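Long-range contacts in GGDEF family protein (Vibrio cholerae, PDB 5GZS), which probably makes cyclic di-GMP as a diguanylate cyclase, with a periplasmic portion of solute-binding-protein type that binds arginine: residues Asp287-Thr293 / Tyr411-Phe417; Phe304-Tyr308 / Phe430-Lys435. One frame throughout, in Å; residues are numbered along the deposited sequence.

Strand 414-417 is shared by the two contacts of this worked example, the periplasmic portion of CdgH. Contact 1 pairs it with strand 288-292 inside a mixed sheet; contact 2 sets the loop 304-308 against helix 421-435, which follows strand 414-417 in the chain. Their centres lie about 10 Å apart. The other edge of strand 414-417 is bonded by the continuation of strand 303-304: S305 N is 2.9 Å from I415 O, and Y308 N is 2.9 Å from I413 O, both probable hydrogen bonds. F417 and F430 add ring packing between the two contacts. The arginine pocket, whose residues lie between E11 and N142, belongs to the first solute-binding module, whereas both contacts build the second.

Contact 1: residues Asp287-Thr293 / Tyr411-Phe417; sequences DILAPIT and YDIAIGF
T293 meets the ring of Y411 at its edge, CG2 lying in the ring plane 3.4 Å from CE2, while at the far end of the pairing I288 CG1 approaches the ring of F417 obliquely, 3.5 Å from CD2. With chi1 at 59°, CG2 of T293 stands anti to the carbonyl carbon and points to Y411. F344 also meets the Y411 ring. Between these ends two antiparallel strands are joined. L289 and G416 form a hydrogen-bonded pair, with L289 N to G416 O at 2.9 Å and G416 N to L289 O at 2.8 Å. A second such pair, I292 with A414, is longer, I292 N lying 3.2 Å from A414 O. Between the pairs the register slips by one residue: a beta bulge, which holds the cis peptide before P291. There P291 CB packs on I413 CG2 at 3.6 Å. On the face of I288 and F417, the CG2 methyls of I288 and I415 touch at 3.5 Å, next to helix 421-435. Across the sheet, I292 CG2 lies over the backbone of side-chain-less G416, and L289 and I292 face helix 277-282. D287 turns its carboxylate away from the pairing, to R224 and the backbone N of R227. The chemistry is thus that of a sheet interior: reciprocal backbone bonds satisfy buried peptide groups, and hydrocarbon on both faces joins this sheet to its flanking helices, as in the α/β lobes of periplasmic solute-binding proteins.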
loop_
_atom_site.group_PDB
_atom_site.type_symbol
_atom_site.label_atom_id
_atom_site.label_comp_id
_atom_site.label_asym_id
_atom_site.label_seq_id
_atom_site.Cartn_x
_atom_site.Cartn_y
_atom_site.Cartn_z
ATOM N N ASP A 287 34.567 1.912 -1.078
ATOM C CA ASP A 287 33.773 2.974 -0.446
ATOM C C ASP A 287 32.250 2.696 -0.455
ATOM O O ASP A 287 31.539 3.049 0.474
ATOM C CB ASP A 287 34.024 4.309 -1.137
ATOM C CG ASP A 287 35.486 4.607 -1.325
ATOM O OD1 ASP A 287 36.211 4.761 -0.330
ATOM O OD2 ASP A 287 35.929 4.678 -2.489
ATOM N N ILE A 288 31.754 2.073 -1.512
ATOM C CA ILE A 288 30.321 1.926 -1.689
ATOM C C ILE A 288 29.948 0.495 -2.003
ATOM O O ILE A 288 30.633 -0.178 -2.764
ATOM C CB ILE A 288 29.832 2.831 -2.818
ATOM C CG1 ILE A 288 29.829 4.279 -2.359
ATOM C CG2 ILE A 288 28.456 2.397 -3.350
ATOM C CD1 ILE A 288 29.707 5.267 -3.528
ATOM N N LEU A 289 28.863 0.019 -1.426
ATOM C CA LEU A 289 28.440 -1.340 -1.723
ATOM C C LEU A 289 26.931 -1.359 -1.855
ATOM O O LEU A 289 26.213 -0.795 -1.020
ATOM C CB LEU A 289 28.909 -2.329 -0.647
ATOM C CG LEU A 289 28.254 -3.716 -0.648
ATOM C CD1 LEU A 289 28.405 -4.383 -1.986
ATOM C CD2 LEU A 289 28.810 -4.635 0.433
ATOM N N ALA A 290 26.453 -1.989 -2.921
ATOM C CA ALA A 290 25.023 -2.113 -3.141
ATOM C C ALA A 290 24.790 -3.304 -4.044
ATOM O O ALA A 290 25.651 -3.664 -4.844
ATOM C CB ALA A 290 24.447 -0.838 -3.751
ATOM N N PRO A 291 23.643 -3.949 -3.895
ATOM C CA PRO A 291 22.603 -3.644 -2.903
ATOM C C PRO A 291 22.998 -4.127 -1.511
ATOM O O PRO A 291 23.887 -4.967 -1.398
ATOM C CB PRO A 291 21.379 -4.382 -3.449
ATOM C CG PRO A 291 21.971 -5.572 -4.139
ATOM C CD PRO A 291 23.292 -5.098 -4.746
ATOM N N ILE A 292 22.356 -3.615 -0.471
ATOM C CA ILE A 292 22.503 -4.229 0.844
ATOM C C ILE A 292 21.210 -4.069 1.618
ATOM O O ILE A 292 20.719 -2.951 1.792
ATOM C CB ILE A 292 23.674 -3.634 1.628
ATOM C CG1 ILE A 292 23.500 -3.907 3.123
ATOM C CG2 ILE A 292 23.785 -2.141 1.352
ATOM C CD1 ILE A 292 24.705 -3.562 3.946
ATOM N N THR A 293 20.651 -5.182 2.092
ATOM C CA THR A 293 19.244 -5.164 2.457
ATOM C C THR A 293 18.935 -4.632 3.851
ATOM O O THR A 293 17.841 -4.877 4.366
ATOM C CB THR A 293 18.637 -6.547 2.327
ATOM O OG1 THR A 293 19.344 -7.457 3.174
ATOM C CG2 THR A 293 18.713 -6.997 0.881
ATOM N N TYR A 411 10.755 -5.617 2.522
ATOM C CA TYR A 411 11.919 -5.014 3.173
ATOM C C TYR A 411 12.629 -3.983 2.283
ATOM O O TYR A 411 12.125 -3.594 1.223
ATOM C CB TYR A 411 12.899 -6.107 3.637
ATOM C CG TYR A 411 13.502 -6.989 2.563
ATOM C CD1 TYR A 411 12.784 -8.045 2.022
ATOM C CD2 TYR A 411 14.808 -6.793 2.112
ATOM C CE1 TYR A 411 13.339 -8.866 1.047
ATOM C CE2 TYR A 411 15.361 -7.611 1.136
ATOM C CZ TYR A 411 14.623 -8.646 0.615
ATOM O OH TYR A 411 15.151 -9.464 -0.350
ATOM N N ASP A 412 13.796 -3.530 2.722
ATOM C CA ASP A 412 14.449 -2.388 2.085
ATOM C C ASP A 412 15.813 -2.676 1.483
ATOM O O ASP A 412 16.634 -3.385 2.049
ATOM C CB ASP A 412 14.583 -1.254 3.100
ATOM C CG ASP A 412 13.238 -0.670 3.490
ATOM O OD1 ASP A 412 12.477 -0.287 2.578
ATOM O OD2 ASP A 412 12.936 -0.618 4.705
ATOM N N ILE A 413 16.059 -2.103 0.322
ATOM C CA ILE A 413 17.377 -2.161 -0.265
ATOM C C ILE A 413 17.927 -0.729 -0.298
ATOM O O ILE A 413 17.223 0.205 -0.701
ATOM C CB ILE A 413 17.318 -2.806 -1.659
ATOM C CG1 ILE A 413 17.259 -4.324 -1.523
ATOM C CG2 ILE A 413 18.505 -2.433 -2.509
ATOM C CD1 ILE A 413 17.287 -5.037 -2.859
ATOM N N ALA A 414 19.168 -0.562 0.174
ATOM C CA ALA A 414 19.872 0.726 0.175
ATOM C C ALA A 414 21.272 0.582 -0.367
ATOM O O ALA A 414 21.727 -0.533 -0.651
ATOM C CB ALA A 414 19.938 1.307 1.569
ATOM N N ILE A 415 21.950 1.722 -0.499
ATOM C CA ILE A 415 23.392 1.755 -0.725
ATOM C C ILE A 415 24.086 1.850 0.617
ATOM O O ILE A 415 23.683 2.649 1.478
ATOM C CB ILE A 415 23.840 2.959 -1.574
ATOM C CG1 ILE A 415 23.025 3.082 -2.859
ATOM C CG2 ILE A 415 25.312 2.866 -1.884
ATOM C CD1 ILE A 415 23.416 4.297 -3.660
ATOM N N GLY A 416 25.132 1.048 0.796
ATOM C CA GLY A 416 25.924 1.055 2.020
ATOM C C GLY A 416 27.205 1.806 1.770
ATOM O O GLY A 416 27.749 1.740 0.663
ATOM N N PHE A 417 27.695 2.529 2.776
ATOM C CA PHE A 417 28.940 3.304 2.607
ATOM C C PHE A 417 29.831 2.966 3.747
ATOM O O PHE A 417 29.340 2.700 4.847
ATOM C CB PHE A 417 28.704 4.818 2.584
ATOM C CG PHE A 417 27.771 5.285 1.493
ATOM C CD1 PHE A 417 26.398 5.185 1.648
ATOM C CD2 PHE A 417 28.277 5.839 0.323
ATOM C CE1 PHE A 417 25.540 5.623 0.656
ATOM C CE2 PHE A 417 27.422 6.289 -0.679
ATOM C CZ PHE A 417 26.050 6.180 -0.510
#

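Contact 2: residues Phe304-Tyr308 / Phe430-Lys435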
loop_
_atom_site.group_PDB
_atom_site.type_symbol
_atom_site.label_atom_id
_atom_site.label_comp_id
_atom_site.label_asym_id
_atom_site.label_seq_id
_atom_site.Cartn_x
_atom_site.Cartn_y
_atom_site.Cartn_z
ATOM N N PHE A 304 24.102 4.170 5.585
ATOM C CA PHE A 304 23.125 3.749 4.576
ATOM C C PHE A 304 22.363 4.892 3.929
ATOM O O PHE A 304 21.851 5.756 4.619
ATOM C CB PHE A 304 22.106 2.785 5.196
ATOM C CG PHE A 304 22.702 1.499 5.689
ATOM C CD1 PHE A 304 22.889 0.438 4.826
ATOM C CD2 PHE A 304 23.051 1.341 7.024
ATOM C CE1 PHE A 304 23.433 -0.750 5.274
ATOM C CE2 PHE A 304 23.602 0.145 7.484
ATOM C CZ PHE A 304 23.793 -0.899 6.604
ATOM N N SER A 305 22.276 4.895 2.604
ATOM C CA SER A 305 21.385 5.825 1.914
ATOM C C SER A 305 19.980 5.415 2.259
ATOM O O SER A 305 19.794 4.311 2.760
ATOM C CB SER A 305 21.550 5.766 0.399
ATOM O OG SER A 305 20.851 4.628 -0.102
ATOM N N GLU A 306 19.002 6.276 1.960
ATOM C CA GLU A 306 17.588 5.909 2.019
ATOM C C GLU A 306 17.373 4.750 1.079
ATOM O O GLU A 306 18.189 4.553 0.184
ATOM C CB GLU A 306 16.682 7.084 1.625
ATOM C CG GLU A 306 16.569 8.196 2.680
ATOM C CD GLU A 306 15.714 9.357 2.201
ATOM O OE1 GLU A 306 15.082 9.205 1.126
ATOM O OE2 GLU A 306 15.679 10.414 2.882
ATOM N N SER A 307 16.293 3.986 1.273
ATOM C CA SER A 307 15.996 2.832 0.411
ATOM C C SER A 307 15.712 3.269 -1.022
ATOM O O SER A 307 15.326 4.399 -1.242
ATOM C CB SER A 307 14.806 2.043 0.946
ATOM O OG SER A 307 14.871 1.946 2.354
ATOM N N TYR A 308 15.908 2.380 -1.992
ATOM C CA TYR A 308 15.576 2.698 -3.382
ATOM C C TYR A 308 14.817 1.559 -4.042
ATOM O O TYR A 308 14.440 1.639 -5.211
ATOM C CB TYR A 308 16.836 3.032 -4.189
ATOM C CG TYR A 308 17.856 1.918 -4.331
ATOM C CD1 TYR A 308 17.782 1.009 -5.384
ATOM C CD2 TYR A 308 18.901 1.785 -3.427
ATOM C CE1 TYR A 308 18.712 -0.008 -5.523
ATOM C CE2 TYR A 308 19.843 0.772 -3.560
ATOM C CZ TYR A 308 19.738 -0.120 -4.609
ATOM O OH TYR A 308 20.670 -1.126 -4.744
ATOM N N PHE A 430 23.859 10.918 -1.219
ATOM C CA PHE A 430 23.329 9.913 -2.135
ATOM C C PHE A 430 21.811 9.772 -1.941
ATOM O O PHE A 430 21.086 9.542 -2.902
ATOM C CB PHE A 430 24.056 8.564 -1.969
ATOM C CG PHE A 430 25.258 8.398 -2.897
ATOM C CD1 PHE A 430 26.502 8.914 -2.560
ATOM C CD2 PHE A 430 25.129 7.758 -4.107
ATOM C CE1 PHE A 430 27.596 8.777 -3.415
ATOM C CE2 PHE A 430 26.214 7.618 -4.975
ATOM C CZ PHE A 430 27.453 8.123 -4.627
ATOM N N SER A 431 21.313 9.953 -0.720
ATOM C CA SER A 431 19.861 9.939 -0.533
ATOM C C SER A 431 19.149 10.970 -1.436
ATOM O O SER A 431 18.184 10.636 -2.145
ATOM C CB SER A 431 19.520 10.183 0.924
ATOM O OG SER A 431 19.968 9.105 1.721
ATOM N N ARG A 432 19.640 12.208 -1.445
ATOM C CA ARG A 432 19.070 13.226 -2.326
ATOM C C ARG A 432 19.193 12.846 -3.785
ATOM O O ARG A 432 18.227 12.962 -4.528
ATOM C CB ARG A 432 19.727 14.575 -2.087
ATOM C CG ARG A 432 19.496 15.107 -0.689
ATOM C CD ARG A 432 20.266 16.400 -0.470
ATOM N NE ARG A 432 19.869 17.456 -1.401
ATOM C CZ ARG A 432 20.362 18.686 -1.349
ATOM N NH1 ARG A 432 21.256 18.991 -0.413
ATOM N NH2 ARG A 432 19.972 19.605 -2.220
ATOM N N ALA A 433 20.365 12.389 -4.215
ATOM C CA ALA A 433 20.522 12.062 -5.633
ATOM C C ALA A 433 19.502 11.004 -6.059
ATOM O O ALA A 433 18.913 11.084 -7.139
ATOM C CB ALA A 433 21.937 11.582 -5.932
ATOM N N ILE A 434 19.293 10.020 -5.193
ATOM C CA ILE A 434 18.299 8.982 -5.426
ATOM C C ILE A 434 16.860 9.535 -5.495
ATOM O O ILE A 434 16.093 9.124 -6.379
ATOM C CB ILE A 434 18.380 7.917 -4.340
ATOM C CG1 ILE A 434 19.581 7.000 -4.593
ATOM C CG2 ILE A 434 17.093 7.115 -4.288
ATOM C CD1 ILE A 434 19.931 6.131 -3.377
ATOM N N LYS A 435 16.496 10.460 -4.593
ATOM C CA LYS A 435 15.168 11.095 -4.662
ATOM C C LYS A 435 14.895 11.699 -6.027
ATOM O O LYS A 435 13.875 11.385 -6.655
ATOM C CB LYS A 435 14.991 12.166 -3.594
ATOM C CG LYS A 435 14.832 11.567 -2.219
ATOM C CD LYS A 435 14.492 12.572 -1.163
ATOM C CE LYS A 435 14.968 12.040 0.177
ATOM N NZ LYS A 435 14.182 12.525 1.353
#
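S431 reaches across to the backbone of E306, its OG accepting the E306 N-H at 3.0 Å along a nearly straight path (162° at the hydrogen). One turn further along the helix, K435 NZ forms a salt bridge with E306 OE2 at 3.0 Å, using the syn lone pair of that oxygen; the two chains cross at about a right angle. Both chains are stretched out beyond CG, which lets a residue on the loop and one on the helix meet at the solvent side. Inside this polar border lies I434. Its CD1 sits 3.7 Å from S305 OG, and its CG2 stands 4.1 Å from Y308 CB, with the Y308 ring leading off towards S249, whose hydroxyl bonds Y308 OH.

A second shell fixes these groups. S431 OG also bonds A427 O, one turn back in its helix, so the hydroxyl links the helix backbone to the loop. S305 OG donates to E306 O at 2.7 Å and is bonded in turn by I415 N, tying the loop to strand 414-417. V252 of helix 248-259 backs both I434 and Y308, and G86 O gives K435 NZ a weak further partner.

The loop is therefore held by a solvent-side ion pair and by two serine hydroxyls that bond backbone groups, with I434 packed on the buried side.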